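Local coordinates for protein acyl-CoA dehydrogenase (Thermus thermophilus, PDB 2Z1Q) that probably oxidises saturated acyl-CoA thioesters to their 2,3-dehydroacyl forms, using a bound FAD to take up the electrons, at residues 456-461 / 482-486; 475-481 / 528-532; 518-522 / 546-551. All blocks are in the same frame, centred on the assembly; numbering follows the deposited sequence.

How the contacts relate
Following the chain, 456-461 on helix 445-468 comes first. Contact 1 brings it against 482-486, closing the turn into helix 476-502. Contact 2 opens at 475-481, inside that span, and closes only at 528-532, at the end of helix 505-528, so the two contacts cross. Contact 3 starts at 518-522, before contact 2 has closed, and ends at 546-551; it crosses contact 2 but follows contact 1 in series. Contacts 1 and 3 touch where Leu456 CD2 lies 3.5 Å from Thr549 CG2, and contacts 1 and 2 touch through Val460. Together they tie four successive helices, 445-468 to 535-547, into one helical region near the C-terminal end of the chain.

Contact 1 (456-461 / 482-486); sequences LALMVA and VADIL
Ile485 lies across Leu456 and Ala457, and with Val482 and Ala457 it accounts for most of the buried surface. Its two branches divide the work. CG1 stands beside the backbone N (chi1 -58°) and the chain runs on extended, which carries CD1 to 3.7 Å from Leu456 CD2; the two side chains cross at about a right angle. The other branch, CG2, drops beside Ala457 and comes within 4.1 Å of its CB. That methyl is shared: Leu486, one residue further along the helix, brings its CD2 to 3.7 Å from Ala457 CB, so the small residue is met by two larger ones. The small side chain of Ala457 is consistent with the close backbones here, its CA being 5.5 Å from the CA of Val482. Val482 itself points at the partner helix and reaches one turn on from Ala457. Its CG2 meets Val460 CG1 at 3.6 Å, the valines sliding past each other in opposite directions, while its CG1 makes a looser contact, 4.4 Å from Ala461 CB. The side chains that meet are all apolar and buried. Leu412 of helix 410-413 packs on Ala457, Ala461 and Val482, and Ala521 and Ala525 of helix 505-528 press on Leu456. Over these short segments the axes pass 9.2 Å apart with N-to-C directions at 164°. The pair is thus an antiparallel helical hairpin, the first two of the four helices (445-468 to 535-547) that pack together in the additional C-terminal helical region.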
loop_
_atom_site.group_PDB
_atom_site.type_symbol
_atom_site.label_atom_id
_atom_site.label_comp_id
_atom_site.label_asym_id
_atom_site.label_seq_id
_atom_site.Cartn_x
_atom_site.Cartn_y
_atom_site.Cartn_z
ATOM N N LEU B 456 4.456 -17.740 -22.825
ATOM C CA LEU B 456 4.213 -18.249 -21.475
ATOM C C LEU B 456 2.727 -18.187 -21.148
ATOM O O LEU B 456 2.141 -19.167 -20.679
ATOM C CB LEU B 456 5.006 -17.441 -20.433
ATOM C CG LEU B 456 4.867 -17.882 -18.964
ATOM C CD1 LEU B 456 5.429 -19.288 -18.782
ATOM C CD2 LEU B 456 5.608 -16.903 -18.063
ATOM N N ALA B 457 2.127 -17.028 -21.406
ATOM C CA ALA B 457 0.704 -16.810 -21.164
ATOM C C ALA B 457 -0.101 -17.846 -21.926
ATOM O O ALA B 457 -0.966 -18.516 -21.364
ATOM C CB ALA B 457 0.305 -15.409 -21.614
ATOM N N LEU B 458 0.189 -17.976 -23.217
ATOM C CA LEU B 458 -0.516 -18.942 -24.056
ATOM C C LEU B 458 -0.388 -20.360 -23.523
ATOM O O LEU B 458 -1.347 -21.129 -23.537
ATOM C CB LEU B 458 0.016 -18.882 -25.491
ATOM C CG LEU B 458 -0.450 -17.679 -26.314
ATOM C CD1 LEU B 458 0.453 -17.456 -27.524
ATOM C CD2 LEU B 458 -1.887 -17.922 -26.736
ATOM N N MET B 459 0.796 -20.711 -23.043
ATOM C CA MET B 459 1.013 -22.055 -22.534
ATOM C C MET B 459 0.127 -22.338 -21.327
ATOM O O MET B 459 -0.549 -23.365 -21.267
ATOM C CB MET B 459 2.478 -22.247 -22.145
ATOM C CG MET B 459 2.865 -23.694 -21.954
ATOM S SD MET B 459 4.166 -23.872 -20.718
ATOM C CE MET B 459 5.590 -23.234 -21.591
ATOM N N VAL B 460 0.137 -21.425 -20.364
ATOM C CA VAL B 460 -0.663 -21.610 -19.168
ATOM C C VAL B 460 -2.148 -21.555 -19.480
ATOM O O VAL B 460 -2.924 -22.386 -19.007
ATOM C CB VAL B 460 -0.345 -20.543 -18.130
ATOM C CG1 VAL B 460 -1.237 -20.728 -16.913
ATOM C CG2 VAL B 460 1.117 -20.626 -17.751
ATOM N N ALA B 461 -2.535 -20.570 -20.283
ATOM C CA ALA B 461 -3.929 -20.393 -20.661
ATOM C C ALA B 461 -4.454 -21.654 -21.350
ATOM O O ALA B 461 -5.575 -22.107 -21.074
ATOM C CB ALA B 461 -4.059 -19.192 -21.585
ATOM N N VAL B 482 -2.315 -15.579 -15.290
ATOM C CA VAL B 482 -2.250 -15.388 -16.742
ATOM C C VAL B 482 -2.359 -13.900 -17.105
ATOM O O VAL B 482 -1.594 -13.410 -17.934
ATOM C CB VAL B 482 -3.365 -16.193 -17.459
ATOM C CG1 VAL B 482 -3.463 -15.775 -18.919
ATOM C CG2 VAL B 482 -3.052 -17.674 -17.379
ATOM N N ALA B 483 -3.288 -13.181 -16.473
ATOM C CA ALA B 483 -3.474 -11.752 -16.727
ATOM C C ALA B 483 -2.237 -10.933 -16.365
ATOM O O ALA B 483 -1.865 -10.009 -17.086
ATOM C CB ALA B 483 -4.710 -11.231 -15.959
ATOM N N ASP B 484 -1.586 -11.278 -15.258
ATOM C CA ASP B 484 -0.379 -10.577 -14.836
ATOM C C ASP B 484 0.759 -10.744 -15.854
ATOM O O ASP B 484 1.600 -9.862 -16.012
ATOM C CB ASP B 484 0.050 -11.049 -13.446
ATOM C CG ASP B 484 -0.898 -10.567 -12.358
ATOM O OD1 ASP B 484 -1.341 -9.403 -12.463
ATOM O OD2 ASP B 484 -1.204 -11.330 -11.413
ATOM N N ILE B 485 0.772 -11.865 -16.561
ATOM C CA ILE B 485 1.811 -12.077 -17.561
ATOM C C ILE B 485 1.485 -11.211 -18.781
ATOM O O ILE B 485 2.362 -10.527 -19.316
ATOM C CB ILE B 485 1.901 -13.564 -17.939
ATOM C CG1 ILE B 485 2.183 -14.371 -16.669
ATOM C CG2 ILE B 485 3.016 -13.788 -18.959
ATOM C CD1 ILE B 485 2.263 -15.851 -16.871
ATOM N N LEU B 486 0.212 -11.209 -19.181
ATOM C CA LEU B 486 -0.239 -10.411 -20.320
ATOM C C LEU B 486 0.010 -8.926 -20.056
ATOM O O LEU B 486 0.415 -8.189 -20.962
ATOM C CB LEU B 486 -1.732 -10.669 -20.591
ATOM C CG LEU B 486 -2.065 -12.086 -21.072
ATOM C CD1 LEU B 486 -3.575 -12.300 -21.088
ATOM C CD2 LEU B 486 -1.477 -12.303 -22.458
#

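Contact 2 (475-481 / 528-532); sequences EQEVLGA and VLPRL. With FAD (flavin-adenine dinucleotide), chain D.
Glu475 and Arg531 form a salt bridge at the start of helix 476-502, just before Gln476 of the FAD pocket. Glu475 holds the N-cap position, and its chain, bent at chi2, brings the carboxylate to the guanidinium edge. The principal bond runs from Arg531 NE to Glu475 OE2, 3.0 Å, on the syn side of that oxygen but 26° out of the carboxylate plane; Arg531 NH2 adds weak bonds to both oxygens. The planes of the two groups are 42° apart, so the grip is skewed. Further along the helix the contact turns apolar. Both methyls of Val528 straddle Ala481 CB, with CG2 at 3.6 Å from it, and Val478 CG2 lies 4.2 Å from Leu532 CD2. On another side of the helix, Gln476 NE2 donates to FAD N1A at 2.6 Å, while its OE1 accepts from Leu301 N of the second subunit. With a leucine in place of Arg531, the Glu475 carboxylate would probably lose its cationic mate and be left to turn in a largely buried setting. The salt bridge ties segment 528-532 to the N-terminal end of helix 476-502, matching a buried carboxylate with a partly exposed guanidinium. Arg561 of the second subunit, the partner of Glu477, also comes close to Arg531, and Glu475 and Glu477 probably offset these like charges.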
loop_
_atom_site.group_PDB
_atom_site.type_symbol
_atom_site.label_atom_id
_atom_site.label_comp_id
_atom_site.label_asym_id
_atom_site.label_seq_id
_atom_site.Cartn_x
_atom_site.Cartn_y
_atom_site.Cartn_z
ATOM N N GLU B 475 -11.554 -21.088 -12.007
ATOM C CA GLU B 475 -10.132 -21.045 -11.643
ATOM C C GLU B 475 -9.571 -19.638 -11.786
ATOM O O GLU B 475 -8.684 -19.384 -12.605
ATOM C CB GLU B 475 -9.339 -22.007 -12.525
ATOM C CG GLU B 475 -9.858 -23.432 -12.481
ATOM C CD GLU B 475 -9.618 -24.084 -11.142
ATOM O OE1 GLU B 475 -10.476 -24.873 -10.699
ATOM O OE2 GLU B 475 -8.560 -23.813 -10.538
ATOM N N GLN B 476 -10.087 -18.731 -10.969
ATOM C CA GLN B 476 -9.675 -17.335 -10.993
ATOM C C GLN B 476 -8.215 -17.084 -10.682
ATOM O O GLN B 476 -7.635 -16.137 -11.226
ATOM C CB GLN B 476 -10.528 -16.526 -10.026
ATOM C CG GLN B 476 -11.986 -16.545 -10.365
ATOM C CD GLN B 476 -12.792 -15.680 -9.430
ATOM O OE1 GLN B 476 -12.359 -15.386 -8.314
ATOM N NE2 GLN B 476 -13.978 -15.281 -9.867
ATOM N N GLU B 477 -7.622 -17.889 -9.794
ATOM C CA GLU B 477 -6.217 -17.701 -9.465
ATOM C C GLU B 477 -5.441 -17.948 -10.753
ATOM O O GLU B 477 -4.602 -17.141 -11.143
ATOM C CB GLU B 477 -5.740 -18.661 -8.358
ATOM C CG GLU B 477 -6.359 -18.453 -6.980
ATOM C CD GLU B 477 -7.593 -19.277 -6.789
ATOM O OE1 GLU B 477 -7.797 -19.755 -5.653
ATOM O OE2 GLU B 477 -8.352 -19.443 -7.771
ATOM N N VAL B 478 -5.739 -19.054 -11.424
ATOM C CA VAL B 478 -5.084 -19.347 -12.692
ATOM C C VAL B 478 -5.268 -18.187 -13.680
ATOM O O VAL B 478 -4.315 -17.765 -14.329
ATOM C CB VAL B 478 -5.665 -20.614 -13.333
ATOM C CG1 VAL B 478 -4.988 -20.862 -14.675
ATOM C CG2 VAL B 478 -5.490 -21.807 -12.392
ATOM N N LEU B 479 -6.482 -17.662 -13.810
ATOM C CA LEU B 479 -6.698 -16.570 -14.747
ATOM C C LEU B 479 -5.899 -15.327 -14.385
ATOM O O LEU B 479 -5.397 -14.627 -15.266
ATOM C CB LEU B 479 -8.187 -16.216 -14.837
ATOM C CG LEU B 479 -9.083 -17.319 -15.408
ATOM C CD1 LEU B 479 -10.440 -16.749 -15.720
ATOM C CD2 LEU B 479 -8.467 -17.891 -16.670
ATOM N N GLY B 480 -5.788 -15.070 -13.085
ATOM C CA GLY B 480 -5.055 -13.915 -12.603
ATOM C C GLY B 480 -3.572 -13.961 -12.928
ATOM O O GLY B 480 -2.993 -12.959 -13.363
ATOM N N ALA B 481 -2.954 -15.114 -12.687
ATOM C CA ALA B 481 -1.539 -15.275 -12.986
ATOM C C ALA B 481 -1.379 -15.057 -14.504
ATOM O O ALA B 481 -0.441 -14.412 -14.949
ATOM C CB ALA B 481 -1.058 -16.683 -12.569
ATOM N N VAL B 528 0.830 -21.379 -10.323
ATOM C CA VAL B 528 -0.484 -21.870 -10.740
ATOM C C VAL B 528 -0.417 -23.079 -11.660
ATOM O O VAL B 528 -1.448 -23.626 -12.047
ATOM C CB VAL B 528 -1.324 -20.761 -11.441
ATOM C CG1 VAL B 528 -1.570 -19.612 -10.479
ATOM C CG2 VAL B 528 -0.622 -20.278 -12.705
ATOM N N LEU B 529 0.788 -23.509 -12.006
ATOM C CA LEU B 529 0.955 -24.653 -12.891
ATOM C C LEU B 529 0.662 -26.001 -12.217
ATOM O O LEU B 529 0.008 -26.866 -12.804
ATOM C CB LEU B 529 2.362 -24.629 -13.490
ATOM C CG LEU B 529 2.459 -24.443 -15.012
ATOM C CD1 LEU B 529 1.176 -23.870 -15.610
ATOM C CD2 LEU B 529 3.631 -23.535 -15.293
ATOM N N PRO B 530 1.137 -26.192 -10.978
ATOM C CA PRO B 530 0.891 -27.449 -10.260
ATOM C C PRO B 530 -0.614 -27.726 -10.186
ATOM O O PRO B 530 -1.039 -28.855 -9.898
ATOM C CB PRO B 530 1.495 -27.179 -8.881
ATOM C CG PRO B 530 2.611 -26.214 -9.178
ATOM C CD PRO B 530 1.984 -25.282 -10.184
ATOM N N ARG B 531 -1.418 -26.697 -10.461
ATOM C CA ARG B 531 -2.876 -26.806 -10.424
ATOM C C ARG B 531 -3.430 -27.388 -11.727
ATOM O O ARG B 531 -4.545 -27.936 -11.755
ATOM C CB ARG B 531 -3.503 -25.428 -10.177
ATOM C CG ARG B 531 -5.028 -25.398 -10.151
ATOM C CD ARG B 531 -5.605 -25.988 -8.870
ATOM N NE ARG B 531 -7.040 -25.729 -8.779
ATOM C CZ ARG B 531 -7.776 -25.884 -7.678
ATOM N NH1 ARG B 531 -7.218 -26.308 -6.544
ATOM N NH2 ARG B 531 -9.072 -25.593 -7.698
ATOM N N LEU B 532 -2.641 -27.276 -12.794
ATOM C CA LEU B 532 -3.022 -27.747 -14.121
ATOM C C LEU B 532 -2.338 -29.056 -14.544
ATOM O O LEU B 532 -2.899 -29.829 -15.312
ATOM C CB LEU B 532 -2.701 -26.665 -15.152
ATOM C CG LEU B 532 -3.178 -25.259 -14.779
ATOM C CD1 LEU B 532 -2.799 -24.259 -15.860
ATOM C CD2 LEU B 532 -4.680 -25.285 -14.584
HETATM P PA FAD D . -17.659 -5.367 -3.069
HETATM O O1A FAD D . -17.092 -4.122 -2.614
HETATM O O2A FAD D . -19.226 -5.621 -3.253
HETATM O O5B FAD D . -16.713 -6.297 -3.901
HETATM C C5B FAD D . -15.813 -6.974 -3.026
HETATM C C4B FAD D . -15.141 -7.893 -4.021
HETATM O O4B FAD D . -15.191 -7.727 -5.381
HETATM C C3B FAD D . -13.788 -8.652 -3.645
HETATM O O3B FAD D . -14.056 -9.781 -2.805
HETATM C C2B FAD D . -13.439 -8.976 -5.155
HETATM O O2B FAD D . -12.628 -10.135 -5.378
HETATM C C1B FAD D . -14.904 -9.075 -5.468
HETATM N N9A FAD D . -15.440 -9.741 -6.618
HETATM C C8A FAD D . -16.593 -9.315 -7.210
HETATM N N7A FAD D . -16.903 -10.085 -8.188
HETATM C C5A FAD D . -15.963 -11.045 -8.311
HETATM C C6A FAD D . -15.775 -12.156 -9.187
HETATM N N6A FAD D . -16.693 -12.395 -10.189
HETATM N N1A FAD D . -14.677 -12.939 -9.000
HETATM C C2A FAD D . -13.806 -12.716 -8.019
HETATM N N3A FAD D . -13.971 -11.702 -7.194
HETATM C C4A FAD D . -15.003 -10.847 -7.274
HETATM N N1 FAD D . -20.920 4.165 -8.850
HETATM C C2 FAD D . -21.634 4.716 -9.855
HETATM O O2 FAD D . -22.503 4.041 -10.385
HETATM N N3 FAD D . -21.443 5.988 -10.287
HETATM C C4 FAD D . -20.498 6.819 -9.726
HETATM O O4 FAD D . -20.337 7.952 -10.111
HETATM C C4X FAD D . -19.690 6.283 -8.603
HETATM N N5 FAD D . -18.767 7.018 -7.959
HETATM C C5X FAD D . -18.074 6.515 -6.905
HETATM C C6 FAD D . -17.132 7.327 -6.178
HETATM C C7 FAD D . -16.462 6.794 -5.063
HETATM C C7M FAD D . -15.493 7.666 -4.289
HETATM C C8 FAD D . -16.695 5.441 -4.657
HETATM C C8M FAD D . -16.002 4.833 -3.458
HETATM C C9 FAD D . -17.585 4.653 -5.352
HETATM C C9A FAD D . -18.297 5.165 -6.480
HETATM N N10 FAD D . -19.236 4.349 -7.150
HETATM C C10 FAD D . -19.968 4.865 -8.201
HETATM C "C1'" FAD D . -19.398 3.012 -6.639
HETATM C "C2'" FAD D . -18.669 1.917 -7.433
HETATM O "O2'" FAD D . -19.205 1.790 -8.741
HETATM C "C3'" FAD D . -18.920 0.721 -6.571
HETATM O "O3'" FAD D . -18.291 0.980 -5.283
HETATM C "C4'" FAD D . -18.340 -0.572 -7.075
HETATM O "O4'" FAD D . -18.876 -0.988 -8.333
HETATM C "C5'" FAD D . -18.679 -1.481 -5.950
HETATM O "O5'" FAD D . -18.224 -2.732 -6.083
HETATM P P FAD D . -18.516 -3.246 -4.591
HETATM O O1P FAD D . -17.885 -2.274 -3.660
HETATM O O2P FAD D . -20.116 -3.307 -4.300
HETATM O O3P FAD D . -17.771 -4.700 -4.552
#

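Contact 3 (518-522 / 546-551); sequences LDRAQ and RRLTKR
Asp519 and Arg551 are joined by a side-on salt bridge in which two guanidinium nitrogens each find an oxygen. Arg551 NH2 gives the straighter bond, 3.2 Å to Asp519 OD2, which uses its syn lone pair and lies close to the guanidinium plane. Arg551 NE reaches Asp519 OD1 at 3.1 Å from above the carboxylate plane (38° out of it), which fits the 42° between the two flat groups. A water donates to the same oxygen, Asp519 OD1, and to the backbone Thr549 O, so the carboxylate is also tied to the chain beyond helix 535-547. In the second polar cluster Thr549 OG1 lies 2.8 Å from Gln522 OE1, with Arg546 O and Ala545 O also close by. Gln522 reaches it with CG anti to the backbone N (chi1 -173°) and an extended chain. Around these groups the packing is apolar: Leu518 CD2 rests 3.6 Å from Arg551 CB and also touches CD, so the aliphatic part of the arginine lies obliquely over the leucine on its way to Asp519. Thr549 turns its methyl inward, CG2 meeting Ala521 CB at 3.9 Å. A type I turn from Arg547 to Lys550 swings the chain round at the end of helix 535-547 and lays it along helix 505-528. Helix 445-468 backs the junction, with Leu453 on Ala521, Leu456 on Thr549 and Gln449 on Arg551; from the second subunit, Ala523 packs on Asp519, Gln522 on Gln522 and Pro553 on Arg546.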
loop_
_atom_site.group_PDB
_atom_site.type_symbol
_atom_site.label_atom_id
_atom_site.label_comp_id
_atom_site.label_asym_id
_atom_site.label_seq_id
_atom_site.Cartn_x
_atom_site.Cartn_y
_atom_site.Cartn_z
ATOM N N LEU B 518 10.080 -10.467 -15.939
ATOM C CA LEU B 518 10.396 -11.860 -16.224
ATOM C C LEU B 518 10.395 -12.672 -14.941
ATOM O O LEU B 518 9.942 -13.810 -14.927
ATOM C CB LEU B 518 11.750 -11.993 -16.940
ATOM C CG LEU B 518 11.675 -12.153 -18.466
ATOM C CD1 LEU B 518 11.008 -10.937 -19.061
ATOM C CD2 LEU B 518 13.065 -12.332 -19.061
ATOM N N ASP B 519 10.880 -12.084 -13.855
ATOM C CA ASP B 519 10.907 -12.800 -12.587
ATOM C C ASP B 519 9.505 -13.100 -12.087
ATOM O O ASP B 519 9.239 -14.194 -11.592
ATOM C CB ASP B 519 11.635 -11.997 -11.519
ATOM C CG ASP B 519 13.079 -11.756 -11.857
ATOM O OD1 ASP B 519 13.672 -12.573 -12.602
ATOM O OD2 ASP B 519 13.618 -10.749 -11.364
ATOM N N ARG B 520 8.633 -12.102 -12.213
ATOM C CA ARG B 520 7.244 -12.208 -11.788
ATOM C C ARG B 520 6.524 -13.231 -12.660
ATOM O O ARG B 520 5.625 -13.928 -12.194
ATOM C CB ARG B 520 6.553 -10.838 -11.926
ATOM C CG ARG B 520 5.956 -10.301 -10.639
ATOM C CD ARG B 520 6.316 -8.846 -10.467
ATOM N NE ARG B 520 6.062 -8.076 -11.683
ATOM C CZ ARG B 520 6.753 -6.995 -12.035
ATOM N NH1 ARG B 520 7.738 -6.557 -11.267
ATOM N NH2 ARG B 520 6.476 -6.359 -13.169
ATOM N N ALA B 521 6.926 -13.311 -13.926
ATOM C CA ALA B 521 6.325 -14.264 -14.856
ATOM C C ALA B 521 6.654 -15.692 -14.432
ATOM O O ALA B 521 5.771 -16.548 -14.388
ATOM C CB ALA B 521 6.835 -14.013 -16.278
ATOM N N GLN B 522 7.922 -15.951 -14.117
ATOM C CA GLN B 522 8.307 -17.298 -13.713
ATOM C C GLN B 522 7.580 -17.698 -12.434
ATOM O O GLN B 522 6.937 -18.745 -12.390
ATOM C CB GLN B 522 9.824 -17.406 -13.512
ATOM C CG GLN B 522 10.302 -18.837 -13.260
ATOM C CD GLN B 522 11.799 -19.023 -13.431
ATOM O OE1 GLN B 522 12.335 -18.876 -14.534
ATOM N NE2 GLN B 522 12.482 -19.348 -12.339
ATOM N N ARG B 546 10.199 -22.176 -17.355
ATOM C CA ARG B 546 11.459 -21.549 -16.970
ATOM C C ARG B 546 12.250 -21.034 -18.159
ATOM O O ARG B 546 12.803 -19.935 -18.116
ATOM C CB ARG B 546 12.335 -22.522 -16.178
ATOM C CG ARG B 546 11.705 -23.007 -14.884
ATOM C CD ARG B 546 12.728 -23.699 -13.991
ATOM N NE ARG B 546 12.113 -24.250 -12.784
ATOM C CZ ARG B 546 11.400 -25.372 -12.754
ATOM N NH1 ARG B 546 10.873 -25.791 -11.609
ATOM N NH2 ARG B 546 11.230 -26.086 -13.863
ATOM N N ARG B 547 12.321 -21.820 -19.225
ATOM C CA ARG B 547 13.069 -21.392 -20.397
ATOM C C ARG B 547 12.419 -20.180 -21.036
ATOM O O ARG B 547 13.103 -19.296 -21.546
ATOM C CB ARG B 547 13.188 -22.526 -21.424
ATOM C CG ARG B 547 11.902 -23.299 -21.679
ATOM C CD ARG B 547 12.084 -24.321 -22.806
ATOM N NE ARG B 547 12.276 -23.665 -24.098
ATOM C CZ ARG B 547 11.319 -23.009 -24.747
ATOM N NH1 ARG B 547 10.100 -22.936 -24.229
ATOM N NH2 ARG B 547 11.580 -22.412 -25.903
ATOM N N LEU B 548 11.096 -20.136 -20.997
ATOM C CA LEU B 548 10.375 -19.019 -21.580
ATOM C C LEU B 548 10.564 -17.747 -20.766
ATOM O O LEU B 548 10.158 -16.668 -21.194
ATOM C CB LEU B 548 8.882 -19.355 -21.717
ATOM C CG LEU B 548 8.471 -20.290 -22.862
ATOM C CD1 LEU B 548 6.981 -20.518 -22.799
ATOM C CD2 LEU B 548 8.843 -19.688 -24.213
ATOM N N THR B 549 11.196 -17.876 -19.602
ATOM C CA THR B 549 11.452 -16.729 -18.738
ATOM C C THR B 549 12.939 -16.637 -18.390
ATOM O O THR B 549 13.349 -15.840 -17.551
ATOM C CB THR B 549 10.611 -16.814 -17.440
ATOM O OG1 THR B 549 10.855 -18.057 -16.773
ATOM C CG2 THR B 549 9.135 -16.717 -17.772
ATOM N N LYS B 550 13.744 -17.453 -19.059
ATOM C CA LYS B 550 15.182 -17.467 -18.825
ATOM C C LYS B 550 15.790 -16.142 -19.274
ATOM O O LYS B 550 15.472 -15.634 -20.351
ATOM C CB LYS B 550 15.825 -18.629 -19.601
ATOM C CG LYS B 550 16.731 -19.544 -18.757
ATOM C CD LYS B 550 15.971 -20.231 -17.603
ATOM C CE LYS B 550 16.892 -21.115 -16.746
ATOM N NZ LYS B 550 16.172 -21.807 -15.628
ATOM N N ARG B 551 16.656 -15.573 -18.445
ATOM C CA ARG B 551 17.305 -14.314 -18.784
ATOM C C ARG B 551 18.679 -14.236 -18.149
ATOM O O ARG B 551 19.021 -15.028 -17.272
ATOM C CB ARG B 551 16.469 -13.127 -18.303
ATOM C CG ARG B 551 16.407 -12.980 -16.782
ATOM C CD ARG B 551 15.450 -11.869 -16.377
ATOM N NE ARG B 551 15.469 -11.573 -14.944
ATOM C CZ ARG B 551 16.495 -11.009 -14.308
ATOM N NH1 ARG B 551 17.595 -10.677 -14.977
ATOM N NH2 ARG B 551 16.417 -10.749 -13.008
HETATM O O HOH W 1 13.767 -14.960 -14.581
#